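Alpha-catenin-like protein hmp-1 (Caenorhabditis elegans, PDB 5H5M) links the cadherin-catenin complex of adherens junctions to actin filaments, and is required for cell migration and cell shape changes during embryonic body enclosure and elongation. Local coordinates at residues A[125-130]-A[219-224]; A[120-125]-A[156-161]; A[143-148]-A[196-201]; A[282-287]-A[321-326]. All blocks are in the same frame, centred on the assembly; numbering follows the deposited sequence.

Contact 1: A[125-130]-A[219-224]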
loop_
_atom_site.group_PDB
_atom_site.type_symbol
_atom_site.label_atom_id
_atom_site.label_comp_id
_atom_site.label_asym_id
_atom_site.label_seq_id
_atom_site.Cartn_x
_atom_site.Cartn_y
_atom_site.Cartn_z
ATOM N N ASP A 125 2.945 0.122 10.120
ATOM C CA ASP A 125 3.090 0.270 11.565
ATOM C C ASP A 125 2.120 1.308 12.113
ATOM O O ASP A 125 2.451 2.489 12.216
ATOM C CB ASP A 125 4.530 0.649 11.925
ATOM C CG ASP A 125 4.796 0.590 13.420
ATOM O OD1 ASP A 125 3.869 0.254 14.188
ATOM O OD2 ASP A 125 5.946 0.864 13.825
ATOM N N THR A 126 0.925 0.856 12.475
ATOM C CA THR A 126 -0.123 1.756 12.945
ATOM C C THR A 126 -0.179 1.852 14.471
ATOM O O THR A 126 -1.011 2.574 15.021
ATOM C CB THR A 126 -1.504 1.317 12.428
ATOM O OG1 THR A 126 -1.757 -0.033 12.837
ATOM C CG2 THR A 126 -1.561 1.407 10.914
ATOM N N ARG A 127 0.701 1.129 15.154
ATOM C CA ARG A 127 0.693 1.135 16.614
ATOM C C ARG A 127 1.747 2.061 17.219
ATOM O O ARG A 127 1.435 2.869 18.095
ATOM C CB ARG A 127 0.882 -0.286 17.162
ATOM C CG ARG A 127 -0.142 -0.645 18.232
ATOM C CD ARG A 127 0.199 -1.916 19.005
ATOM N NE ARG A 127 -0.436 -1.928 20.325
ATOM C CZ ARG A 127 -1.729 -2.162 20.544
ATOM N NH1 ARG A 127 -2.550 -2.414 19.532
ATOM N NH2 ARG A 127 -2.203 -2.148 21.785
ATOM N N THR A 128 2.983 1.953 16.740
ATOM C CA THR A 128 4.120 2.646 17.352
ATOM C C THR A 128 3.988 4.170 17.519
ATOM O O THR A 128 4.333 4.688 18.582
ATOM C CB THR A 128 5.421 2.360 16.562
ATOM O OG1 THR A 128 5.621 0.944 16.461
ATOM C CG2 THR A 128 6.623 2.980 17.255
ATOM N N PRO A 129 3.500 4.896 16.491
ATOM C CA PRO A 129 3.447 6.354 16.673
ATOM C C PRO A 129 2.633 6.810 17.886
ATOM O O PRO A 129 3.050 7.747 18.567
ATOM C CB PRO A 129 2.793 6.845 15.379
ATOM C CG PRO A 129 3.122 5.805 14.374
ATOM C CD PRO A 129 3.103 4.505 15.123
ATOM N N LEU A 130 1.501 6.162 18.150
ATOM C CA LEU A 130 0.678 6.524 19.300
ATOM C C LEU A 130 1.301 6.031 20.603
ATOM O O LEU A 130 1.248 6.718 21.622
ATOM C CB LEU A 130 -0.739 5.968 19.156
ATOM C CG LEU A 130 -1.687 6.347 20.296
ATOM C CD1 LEU A 130 -1.674 7.852 20.515
ATOM C CD2 LEU A 130 -3.102 5.854 20.027
ATOM N N ALA A 219 -10.156 4.106 21.587
ATOM C CA ALA A 219 -11.068 4.531 20.533
ATOM C C ALA A 219 -10.319 4.651 19.210
ATOM O O ALA A 219 -10.839 4.283 18.156
ATOM C CB ALA A 219 -11.732 5.849 20.894
ATOM N N TRP A 220 -9.091 5.154 19.279
ATOM C CA TRP A 220 -8.262 5.316 18.093
ATOM C C TRP A 220 -7.904 3.969 17.473
ATOM O O TRP A 220 -8.126 3.746 16.281
ATOM C CB TRP A 220 -6.986 6.093 18.428
ATOM C CG TRP A 220 -6.059 6.211 17.262
ATOM C CD1 TRP A 220 -4.984 5.415 16.981
ATOM C CD2 TRP A 220 -6.136 7.168 16.201
ATOM N NE1 TRP A 220 -4.383 5.825 15.818
ATOM C CE2 TRP A 220 -5.070 6.902 15.318
ATOM C CE3 TRP A 220 -6.999 8.231 15.915
ATOM C CZ2 TRP A 220 -4.845 7.656 14.169
ATOM C CZ3 TRP A 220 -6.772 8.983 14.772
ATOM C CH2 TRP A 220 -5.706 8.691 13.913
ATOM N N PHE A 221 -7.353 3.072 18.285
ATOM C CA PHE A 221 -6.938 1.758 17.801
ATOM C C PHE A 221 -8.115 0.919 17.302
ATOM O O PHE A 221 -7.947 0.083 16.418
ATOM C CB PHE A 221 -6.180 1.000 18.894
ATOM C CG PHE A 221 -4.740 1.409 19.026
ATOM C CD1 PHE A 221 -4.030 1.854 17.921
ATOM C CD2 PHE A 221 -4.095 1.350 20.252
ATOM C CE1 PHE A 221 -2.701 2.230 18.037
ATOM C CE2 PHE A 221 -2.768 1.725 20.374
ATOM C CZ PHE A 221 -2.071 2.165 19.264
ATOM N N ASP A 222 -9.300 1.139 17.866
ATOM C CA ASP A 222 -10.502 0.456 17.390
ATOM C C ASP A 222 -10.872 0.905 15.976
ATOM O O ASP A 222 -11.259 0.087 15.141
ATOM C CB ASP A 222 -11.684 0.698 18.332
ATOM C CG ASP A 222 -11.550 -0.047 19.651
ATOM O OD1 ASP A 222 -10.687 -0.944 19.752
ATOM O OD2 ASP A 222 -12.320 0.264 20.586
ATOM N N LYS A 223 -10.754 2.204 15.715
ATOM C CA LYS A 223 -11.094 2.760 14.408
ATOM C C LYS A 223 -10.057 2.394 13.350
ATOM O O LYS A 223 -10.408 2.094 12.208
ATOM C CB LYS A 223 -11.232 4.282 14.480
ATOM C CG LYS A 223 -12.329 4.786 15.399
ATOM C CD LYS A 223 -13.703 4.388 14.906
ATOM C CE LYS A 223 -14.788 4.942 15.815
ATOM N NZ LYS A 223 -16.144 4.516 15.374
ATOM N N VAL A 224 -8.782 2.424 13.729
ATOM C CA VAL A 224 -7.708 2.050 12.813
ATOM C C VAL A 224 -7.827 0.577 12.414
ATOM O O VAL A 224 -7.634 0.221 11.251
ATOM C CB VAL A 224 -6.317 2.318 13.432
ATOM C CG1 VAL A 224 -5.221 1.593 12.652
ATOM C CG2 VAL A 224 -6.043 3.813 13.485
HETATM O O HOH W 1 -2.584 4.611 14.045
#
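F221 reaches from helix 207-233 into the turn at 125-130; its CG, anti to the carbonyl carbon (chi1 -80°), carries the ring between two side chains. On one face lies the guanidinium of R127, an off-centre cation-pi stack with CZ 4.5 Å from the ring centroid and the planes only 17° apart. The opposite face takes the methyl CD2 of L130 in a CH-pi contact, CD2 4.2 Å from the centroid. That same methyl also touches W220 CD1 at 3.6 Å. At the ring edge sits the carbonyl of T126, with its O 3.5 Å from F221 CE1. A water links this backbone carbonyl to an indole N-H, donating to T126 O and accepting from W220 NE1, 2.8 Å from each. T126 CB packs on V224 CG1 at 3.7 Å. D125 sets the turn that leads into helix 128-137: its OD1 accepts a capping bond from T128 N, and OD2 accepts from T128 OG1 through its syn lone pair. With F221 cut back to an alanine, a gap would probably open between L130 and R127, and the guanidinium would lose its stacking surface. W220 and L130 also meet F152 of helix 142-166; W220 rests on L186 and L130 on V193, both of helix 173-202.

Contact 2: A[120-125]-A[156-161]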
loop_
_atom_site.group_PDB
_atom_site.type_symbol
_atom_site.label_atom_id
_atom_site.label_comp_id
_atom_site.label_asym_id
_atom_site.label_seq_id
_atom_site.Cartn_x
_atom_site.Cartn_y
_atom_site.Cartn_z
ATOM N N SER A 120 0.723 -0.062 1.558
ATOM C CA SER A 120 1.908 -0.751 2.055
ATOM C C SER A 120 2.719 0.153 2.983
ATOM O O SER A 120 3.111 -0.266 4.071
ATOM C CB SER A 120 2.776 -1.236 0.887
ATOM O OG SER A 120 3.939 -1.908 1.342
ATOM N N ASP A 121 2.954 1.392 2.557
ATOM C CA ASP A 121 3.717 2.352 3.355
ATOM C C ASP A 121 2.969 2.812 4.606
ATOM O O ASP A 121 3.520 2.810 5.706
ATOM C CB ASP A 121 4.086 3.584 2.517
ATOM C CG ASP A 121 5.074 3.270 1.407
ATOM O OD1 ASP A 121 5.781 2.245 1.503
ATOM O OD2 ASP A 121 5.151 4.057 0.437
ATOM N N ALA A 122 1.713 3.204 4.429
ATOM C CA ALA A 122 0.975 3.901 5.478
ATOM C C ALA A 122 0.567 3.001 6.642
ATOM O O ALA A 122 0.419 3.473 7.768
ATOM C CB ALA A 122 -0.257 4.570 4.886
ATOM N N PHE A 123 0.396 1.710 6.373
ATOM C CA PHE A 123 -0.161 0.802 7.372
ATOM C C PHE A 123 0.820 -0.269 7.841
ATOM O O PHE A 123 0.418 -1.243 8.478
ATOM C CB PHE A 123 -1.433 0.142 6.824
ATOM C CG PHE A 123 -2.575 1.105 6.646
ATOM C CD1 PHE A 123 -2.658 1.902 5.512
ATOM C CD2 PHE A 123 -3.553 1.232 7.622
ATOM C CE1 PHE A 123 -3.698 2.805 5.351
ATOM C CE2 PHE A 123 -4.597 2.131 7.468
ATOM C CZ PHE A 123 -4.670 2.922 6.331
ATOM N N LEU A 124 2.105 -0.088 7.548
ATOM C CA LEU A 124 3.106 -1.057 7.990
ATOM C C LEU A 124 3.321 -0.993 9.501
ATOM O O LEU A 124 3.822 -1.943 10.096
ATOM C CB LEU A 124 4.438 -0.856 7.248
ATOM C CG LEU A 124 5.392 0.323 7.486
ATOM C CD1 LEU A 124 6.278 0.116 8.707
ATOM C CD2 LEU A 124 6.262 0.527 6.250
ATOM N N ASP A 125 2.945 0.122 10.120
ATOM C CA ASP A 125 3.090 0.270 11.565
ATOM C C ASP A 125 2.120 1.308 12.113
ATOM O O ASP A 125 2.451 2.489 12.216
ATOM C CB ASP A 125 4.530 0.649 11.925
ATOM C CG ASP A 125 4.796 0.590 13.420
ATOM O OD1 ASP A 125 3.869 0.254 14.188
ATOM O OD2 ASP A 125 5.946 0.864 13.825
ATOM N N ALA A 156 -1.477 10.200 11.061
ATOM C CA ALA A 156 -2.931 10.224 10.926
ATOM C C ALA A 156 -3.359 10.787 9.569
ATOM O O ALA A 156 -4.251 10.240 8.924
ATOM C CB ALA A 156 -3.551 11.030 12.050
ATOM N N ASN A 157 -2.723 11.877 9.145
ATOM C CA ASN A 157 -3.005 12.470 7.841
ATOM C C ASN A 157 -2.768 11.488 6.700
ATOM O O ASN A 157 -3.525 11.456 5.731
ATOM C CB ASN A 157 -2.151 13.719 7.612
ATOM C CG ASN A 157 -2.419 14.806 8.630
ATOM O OD1 ASN A 157 -3.429 14.781 9.330
ATOM N ND2 ASN A 157 -1.513 15.777 8.708
ATOM N N GLU A 158 -1.712 10.689 6.819
ATOM C CA GLU A 158 -1.370 9.732 5.775
ATOM C C GLU A 158 -2.424 8.631 5.643
ATOM O O GLU A 158 -2.925 8.384 4.545
ATOM C CB GLU A 158 0.003 9.114 6.038
ATOM C CG GLU A 158 0.519 8.261 4.886
ATOM C CD GLU A 158 1.900 7.683 5.151
ATOM O OE1 GLU A 158 2.460 7.937 6.240
ATOM O OE2 GLU A 158 2.426 6.973 4.266
ATOM N N ILE A 159 -2.772 7.976 6.750
ATOM C CA ILE A 159 -3.712 6.860 6.667
ATOM C C ILE A 159 -5.088 7.344 6.228
ATOM O O ILE A 159 -5.819 6.616 5.566
ATOM C CB ILE A 159 -3.845 6.083 8.004
ATOM C CG1 ILE A 159 -4.337 6.985 9.133
ATOM C CG2 ILE A 159 -2.527 5.418 8.377
ATOM C CD1 ILE A 159 -4.778 6.216 10.366
ATOM N N VAL A 160 -5.428 8.581 6.579
ATOM C CA VAL A 160 -6.697 9.160 6.158
ATOM C C VAL A 160 -6.686 9.407 4.653
ATOM O O VAL A 160 -7.603 9.005 3.939
ATOM C CB VAL A 160 -6.997 10.479 6.906
ATOM C CG1 VAL A 160 -8.073 11.278 6.183
ATOM C CG2 VAL A 160 -7.419 10.187 8.345
ATOM N N SER A 161 -5.628 10.056 4.182
ATOM C CA SER A 161 -5.462 10.358 2.767
ATOM C C SER A 161 -5.413 9.096 1.909
ATOM O O SER A 161 -6.059 9.022 0.864
ATOM C CB SER A 161 -4.193 11.184 2.554
ATOM O OG SER A 161 -3.931 11.367 1.175
#
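I159 has CG1 between its backbone N and carbonyl carbon (chi1 60°), a torsion that leaves CG2 beside the N and directed at F123, whose own CG is anti to its carbonyl carbon (chi1 -68°). The two side chains cross at about a right angle. This is where one helix of the alpha-helical M domain, a vinculin-family array of helical bundles, runs out against another: helix 92-122 ends beside helix 142-166, and F123 is the first residue to leave helical geometry. The methyl CG2 of I159 sits over one face of the F123 ring, displaced toward the rim, in a CH-pi contact with CG2 4.0 Å from the centroid. I159 CB adds an approach of 3.7 Å to F123 CZ. The ring also packs against L227, T228 and L231 of helix 207-233 and R289 of helix 276-300.

Just before F123, A122 brings the backbones close, its CA 5.7 Å from that of I159. E158 stretches its extended chain alongside this alanine, with OE2 3.7 Å from A122 CB. Its carboxylate comes near D121, a like charge, but D121 is engaged elsewhere, in salt bridges to R55 and R286, which probably ease any repulsion. The carbonyl of A122, at the last helical residue, faces the isoleucine methyl, with A122 O 3.6 Å from I159 CG2.

Contact 3: A[143-148]-A[196-201]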
loop_
_atom_site.group_PDB
_atom_site.type_symbol
_atom_site.label_atom_id
_atom_site.label_comp_id
_atom_site.label_asym_id
_atom_site.label_seq_id
_atom_site.Cartn_x
_atom_site.Cartn_y
_atom_site.Cartn_z
ATOM N N GLU A 143 9.238 17.857 25.584
ATOM C CA GLU A 143 9.887 17.962 24.284
ATOM C C GLU A 143 9.553 16.781 23.375
ATOM O O GLU A 143 9.327 16.955 22.179
ATOM C CB GLU A 143 11.403 18.076 24.460
ATOM C CG GLU A 143 11.857 19.335 25.197
ATOM C CD GLU A 143 11.727 19.222 26.708
ATOM O OE1 GLU A 143 11.205 18.193 27.189
ATOM O OE2 GLU A 143 12.149 20.160 27.415
ATOM N N ASN A 144 9.519 15.580 23.946
ATOM C CA ASN A 144 9.231 14.381 23.168
ATOM C C ASN A 144 7.753 14.245 22.831
ATOM O O ASN A 144 7.402 13.790 21.745
ATOM C CB ASN A 144 9.703 13.129 23.909
ATOM C CG ASN A 144 11.207 12.972 23.883
ATOM O OD1 ASN A 144 11.890 13.569 23.049
ATOM N ND2 ASN A 144 11.733 12.159 24.794
ATOM N N THR A 145 6.890 14.633 23.765
ATOM C CA THR A 145 5.454 14.546 23.542
ATOM C C THR A 145 5.048 15.406 22.348
ATOM O O THR A 145 4.310 14.952 21.479
ATOM C CB THR A 145 4.650 14.974 24.788
ATOM O OG1 THR A 145 4.957 14.101 25.881
ATOM C CG2 THR A 145 3.154 14.908 24.505
ATOM N N ARG A 146 5.555 16.636 22.298
ATOM C CA ARG A 146 5.235 17.543 21.201
ATOM C C ARG A 146 5.795 17.039 19.873
ATOM O O ARG A 146 5.154 17.182 18.831
ATOM C CB ARG A 146 5.757 18.948 21.499
ATOM C CG ARG A 146 5.121 19.566 22.734
ATOM C CD ARG A 146 5.116 21.080 22.674
ATOM N NE ARG A 146 4.540 21.661 23.884
ATOM C CZ ARG A 146 3.236 21.819 24.092
ATOM N NH1 ARG A 146 2.362 21.438 23.171
ATOM N NH2 ARG A 146 2.804 22.356 25.225
ATOM N N TYR A 147 6.987 16.449 19.914
ATOM C CA TYR A 147 7.558 15.830 18.724
ATOM C C TYR A 147 6.714 14.634 18.285
ATOM O O TYR A 147 6.324 14.532 17.120
ATOM C CB TYR A 147 9.005 15.391 18.971
ATOM C CG TYR A 147 9.600 14.638 17.802
ATOM C CD1 TYR A 147 9.930 15.297 16.623
ATOM C CD2 TYR A 147 9.814 13.268 17.869
ATOM C CE1 TYR A 147 10.464 14.611 15.546
ATOM C CE2 TYR A 147 10.349 12.575 16.796
ATOM C CZ TYR A 147 10.671 13.252 15.638
ATOM O OH TYR A 147 11.203 12.568 14.569
ATOM N N ARG A 148 6.429 13.737 19.224
ATOM C CA ARG A 148 5.639 12.546 18.924
ATOM C C ARG A 148 4.197 12.913 18.577
ATOM O O ARG A 148 3.540 12.203 17.817
ATOM C CB ARG A 148 5.669 11.568 20.101
ATOM C CG ARG A 148 7.031 10.940 20.351
ATOM C CD ARG A 148 7.554 10.245 19.107
ATOM N NE ARG A 148 8.922 9.762 19.285
ATOM C CZ ARG A 148 9.627 9.154 18.337
ATOM N NH1 ARG A 148 9.092 8.952 17.141
ATOM N NH2 ARG A 148 10.865 8.747 18.582
ATOM N N ALA A 196 -4.980 15.082 24.114
ATOM C CA ALA A 196 -5.131 14.262 25.313
ATOM C C ALA A 196 -3.767 13.884 25.888
ATOM O O ALA A 196 -3.599 13.783 27.104
ATOM C CB ALA A 196 -5.940 13.012 25.008
ATOM N N ALA A 197 -2.798 13.679 25.002
ATOM C CA ALA A 197 -1.440 13.336 25.411
ATOM C C ALA A 197 -0.724 14.553 25.981
ATOM O O ALA A 197 0.035 14.443 26.943
ATOM C CB ALA A 197 -0.661 12.758 24.239
ATOM N N ILE A 198 -0.969 15.712 25.377
ATOM C CA ILE A 198 -0.405 16.965 25.860
ATOM C C ILE A 198 -0.900 17.245 27.274
ATOM O O ILE A 198 -0.134 17.672 28.138
ATOM C CB ILE A 198 -0.774 18.152 24.946
ATOM C CG1 ILE A 198 -0.357 17.871 23.502
ATOM C CG2 ILE A 198 -0.118 19.433 25.442
ATOM C CD1 ILE A 198 1.133 17.666 23.327
ATOM N N LEU A 199 -2.187 16.991 27.501
ATOM C CA LEU A 199 -2.794 17.176 28.816
ATOM C C LEU A 199 -2.204 16.206 29.832
ATOM O O LEU A 199 -1.946 16.577 30.978
ATOM C CB LEU A 199 -4.313 17.000 28.738
ATOM C CG LEU A 199 -5.057 18.052 27.909
ATOM C CD1 LEU A 199 -6.527 17.685 27.735
ATOM C CD2 LEU A 199 -4.909 19.431 28.542
ATOM N N LEU A 200 -1.989 14.964 29.407
ATOM C CA LEU A 200 -1.398 13.957 30.277
ATOM C C LEU A 200 0.050 14.307 30.601
ATOM O O LEU A 200 0.497 14.141 31.735
ATOM C CB LEU A 200 -1.472 12.570 29.639
ATOM C CG LEU A 200 -0.744 11.470 30.418
ATOM C CD1 LEU A 200 -1.297 11.356 31.836
ATOM C CD2 LEU A 200 -0.823 10.130 29.691
ATOM N N CYS A 201 0.773 14.797 29.599
ATOM C CA CYS A 201 2.168 15.193 29.772
ATOM C C CYS A 201 2.329 16.257 30.855
ATOM O O CYS A 201 3.267 16.208 31.651
ATOM C CB CYS A 201 2.740 15.707 28.450
ATOM S SG CYS A 201 4.421 16.349 28.565
#
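T145 and I198 bury the most surface here, and they meet through methyl groups: T145 CG2 lies 3.6 Å from I198 CD1. The setting is an antiparallel helix pair in one of the M domain's helical bundles, helix 142-166 running against helix 173-202 with the two short segments at 178° and their axes 9.9 Å apart. T145 is the residue nearest the partner backbone, its CA 6.7 Å from that of I198.

The threonine divides its two branches between different neighbours. With CG2 anti to the backbone N (chi1 -62° for OG1), the methyl is aimed at I198 and also comes near the backbone carbonyl of A197. The hydroxyl lies beside the threonine's own backbone N and hydrogen-bonds to the carbonyl of H141, four residues earlier in the chain, which gives this buried polar atom a partner. C201 packs against that branch, its CB 3.8 Å from T145 OG1. A valine in place of T145 would probably keep most of the methyl packing but leave the carbonyl of H141 without this side-chain donor.

I198 then turns outward to R146. The arginine chain is extended from CG to NE and crosses the isoleucine at about a right angle, bringing its guanidinium to the exposed flank of the pair. E142 holds NE in a salt bridge, which probably steadies the head group where it meets the isoleucine. Both branches of the isoleucine touch it: R146 NH1 is 3.9 Å from I198 CG2 and 4.0 Å from I198 CD1.

Contact 4: A[282-287]-A[321-326]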
loop_
_atom_site.group_PDB
_atom_site.type_symbol
_atom_site.label_atom_id
_atom_site.label_comp_id
_atom_site.label_asym_id
_atom_site.label_seq_id
_atom_site.Cartn_x
_atom_site.Cartn_y
_atom_site.Cartn_z
ATOM N N SER A 282 10.895 -0.861 8.747
ATOM C CA SER A 282 9.922 -0.968 7.659
ATOM C C SER A 282 9.735 -2.418 7.237
ATOM O O SER A 282 8.611 -2.882 7.049
ATOM C CB SER A 282 10.353 -0.127 6.451
ATOM O OG SER A 282 10.359 1.257 6.756
ATOM N N ILE A 283 10.848 -3.125 7.080
ATOM C CA ILE A 283 10.823 -4.528 6.690
ATOM C C ILE A 283 10.038 -5.364 7.697
ATOM O O ILE A 283 9.203 -6.185 7.318
ATOM C CB ILE A 283 12.247 -5.083 6.545
ATOM C CG1 ILE A 283 12.937 -4.419 5.354
ATOM C CG2 ILE A 283 12.225 -6.595 6.374
ATOM C CD1 ILE A 283 14.339 -4.906 5.094
ATOM N N ARG A 284 10.291 -5.136 8.981
ATOM C CA ARG A 284 9.582 -5.859 10.030
ATOM C C ARG A 284 8.077 -5.602 9.952
ATOM O O ARG A 284 7.276 -6.539 9.981
ATOM C CB ARG A 284 10.112 -5.467 11.411
ATOM C CG ARG A 284 9.379 -6.149 12.553
ATOM C CD ARG A 284 9.922 -5.741 13.916
ATOM N NE ARG A 284 9.172 -6.383 14.994
ATOM C CZ ARG A 284 9.519 -7.531 15.569
ATOM N NH1 ARG A 284 10.619 -8.166 15.184
ATOM N NH2 ARG A 284 8.770 -8.041 16.538
ATOM N N GLY A 285 7.706 -4.328 9.845
ATOM C CA GLY A 285 6.313 -3.936 9.771
ATOM C C GLY A 285 5.586 -4.533 8.580
ATOM O O GLY A 285 4.483 -5.060 8.720
ATOM N N ARG A 286 6.209 -4.452 7.408
ATOM C CA ARG A 286 5.622 -4.994 6.187
ATOM C C ARG A 286 5.481 -6.512 6.263
ATOM O O ARG A 286 4.466 -7.074 5.847
ATOM C CB ARG A 286 6.466 -4.617 4.969
ATOM C CG ARG A 286 6.550 -3.124 4.676
ATOM C CD ARG A 286 7.170 -2.890 3.304
ATOM N NE ARG A 286 7.967 -1.669 3.242
ATOM C CZ ARG A 286 7.481 -0.467 2.943
ATOM N NH1 ARG A 286 6.188 -0.311 2.686
ATOM N NH2 ARG A 286 8.290 0.582 2.908
ATOM N N ALA A 287 6.508 -7.168 6.794
ATOM C CA ALA A 287 6.511 -8.619 6.932
ATOM C C ALA A 287 5.379 -9.086 7.835
ATOM O O ALA A 287 4.722 -10.089 7.555
ATOM C CB ALA A 287 7.857 -9.102 7.471
ATOM N N ARG A 321 11.672 -15.989 11.240
ATOM C CA ARG A 321 12.449 -15.114 10.363
ATOM C C ARG A 321 12.467 -13.658 10.832
ATOM O O ARG A 321 13.511 -13.004 10.792
ATOM C CB ARG A 321 11.915 -15.190 8.930
ATOM C CG ARG A 321 11.968 -16.590 8.321
ATOM C CD ARG A 321 13.396 -17.095 8.192
ATOM N NE ARG A 321 13.456 -18.469 7.702
ATOM C CZ ARG A 321 13.661 -19.530 8.480
ATOM N NH1 ARG A 321 13.827 -19.376 9.787
ATOM N NH2 ARG A 321 13.702 -20.747 7.953
ATOM N N VAL A 322 11.320 -13.158 11.279
ATOM C CA VAL A 322 11.214 -11.775 11.735
ATOM C C VAL A 322 12.112 -11.501 12.948
ATOM O O VAL A 322 12.816 -10.493 12.994
ATOM C CB VAL A 322 9.748 -11.415 12.069
ATOM C CG1 VAL A 322 9.677 -10.151 12.893
ATOM C CG2 VAL A 322 8.937 -11.254 10.786
ATOM N N ASP A 323 12.099 -12.408 13.919
ATOM C CA ASP A 323 12.939 -12.265 15.106
ATOM C C ASP A 323 14.424 -12.376 14.775
ATOM O O ASP A 323 15.232 -11.570 15.238
ATOM C CB ASP A 323 12.563 -13.312 16.158
ATOM C CG ASP A 323 11.232 -13.020 16.818
ATOM O OD1 ASP A 323 10.845 -11.832 16.872
ATOM O OD2 ASP A 323 10.577 -13.975 17.289
ATOM N N GLN A 324 14.780 -13.380 13.980
ATOM C CA GLN A 324 16.166 -13.582 13.569
ATOM C C GLN A 324 16.693 -12.383 12.785
ATOM O O GLN A 324 17.852 -11.999 12.927
ATOM C CB GLN A 324 16.299 -14.854 12.726
ATOM C CG GLN A 324 15.968 -16.136 13.469
ATOM C CD GLN A 324 15.880 -17.340 12.548
ATOM O OE1 GLN A 324 16.125 -17.236 11.344
ATOM N NE2 GLN A 324 15.531 -18.492 13.110
ATOM N N PHE A 325 15.833 -11.797 11.957
ATOM C CA PHE A 325 16.197 -10.613 11.189
ATOM C C PHE A 325 16.402 -9.402 12.096
ATOM O O PHE A 325 17.407 -8.700 11.988
ATOM C CB PHE A 325 15.128 -10.300 10.142
ATOM C CG PHE A 325 15.235 -8.918 9.566
ATOM C CD1 PHE A 325 16.246 -8.603 8.670
ATOM C CD2 PHE A 325 14.332 -7.931 9.925
ATOM C CE1 PHE A 325 16.352 -7.326 8.141
ATOM C CE2 PHE A 325 14.434 -6.651 9.400
ATOM C CZ PHE A 325 15.441 -6.350 8.507
ATOM N N ALA A 326 15.442 -9.167 12.987
ATOM C CA ALA A 326 15.488 -8.028 13.896
ATOM C C ALA A 326 16.721 -8.084 14.788
ATOM O O ALA A 326 17.314 -7.056 15.109
ATOM C CB ALA A 326 14.226 -7.974 14.742
#
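I283 and F325 make the tight, buried side of this contact. The isoleucine crosses the phenylalanine at about a right angle, and three of its carbons meet the far end of the ring: CG2 lies 3.7 Å from F325 CE2, while CB nears both CE2 and CZ, and CD1 nears CZ. A chi1 of 165°, with F325 CG anti to the backbone N, carries the ring across. V362 of helix 345-374 touches I283, A287 and F325 alike, and so closes this apolar side from a third helix. A turn along, A287 CB and V322 CG2 continue the seam at a more relaxed 4.1 Å.

Helices 276-300 and 305-339 are successive in the chain and form an antiparallel hairpin within a helical bundle of the vinculin-family M domain; the two segments run at 175° with their axes 10.5 Å apart.

The other flank reaches solvent. R284 extends from CG to NE across V322, and the methyl CG1 of V322 lies close over one face of its guanidinium, 3.2 Å from R284 NH1. R284 NH1 also lies 3.6 Å from A326 CB. What is loose here is the charge pairing: D323, exposed, brings its carboxylate to the guanidinium's edge, near its plane, but R284 NH1 and D323 OD1 stay 4.0 Å apart, too far for a salt bridge, so any attraction between these opposite charges is probably modest.

Contacts 1 and 2 lie side by side, their centres 10 Å apart, and share D125 in the link between helices 92-122 and 128-137. They touch directly where W220 CH2 meets A156 CB at 3.7 Å, so the tryptophan joins both. Contact 3 belongs further along the same bundle, about 16 Å from contact 1 between centres, and uses helix 142-166 as contact 2 does. Contact 4 lies in a separate hairpin later in the chain, its centre about 19 Å from that of contact 2; the two are tied by a salt bridge, R286 NH1 to D121 OD1 at 2.8 Å, with L124 packed against S282 beside it.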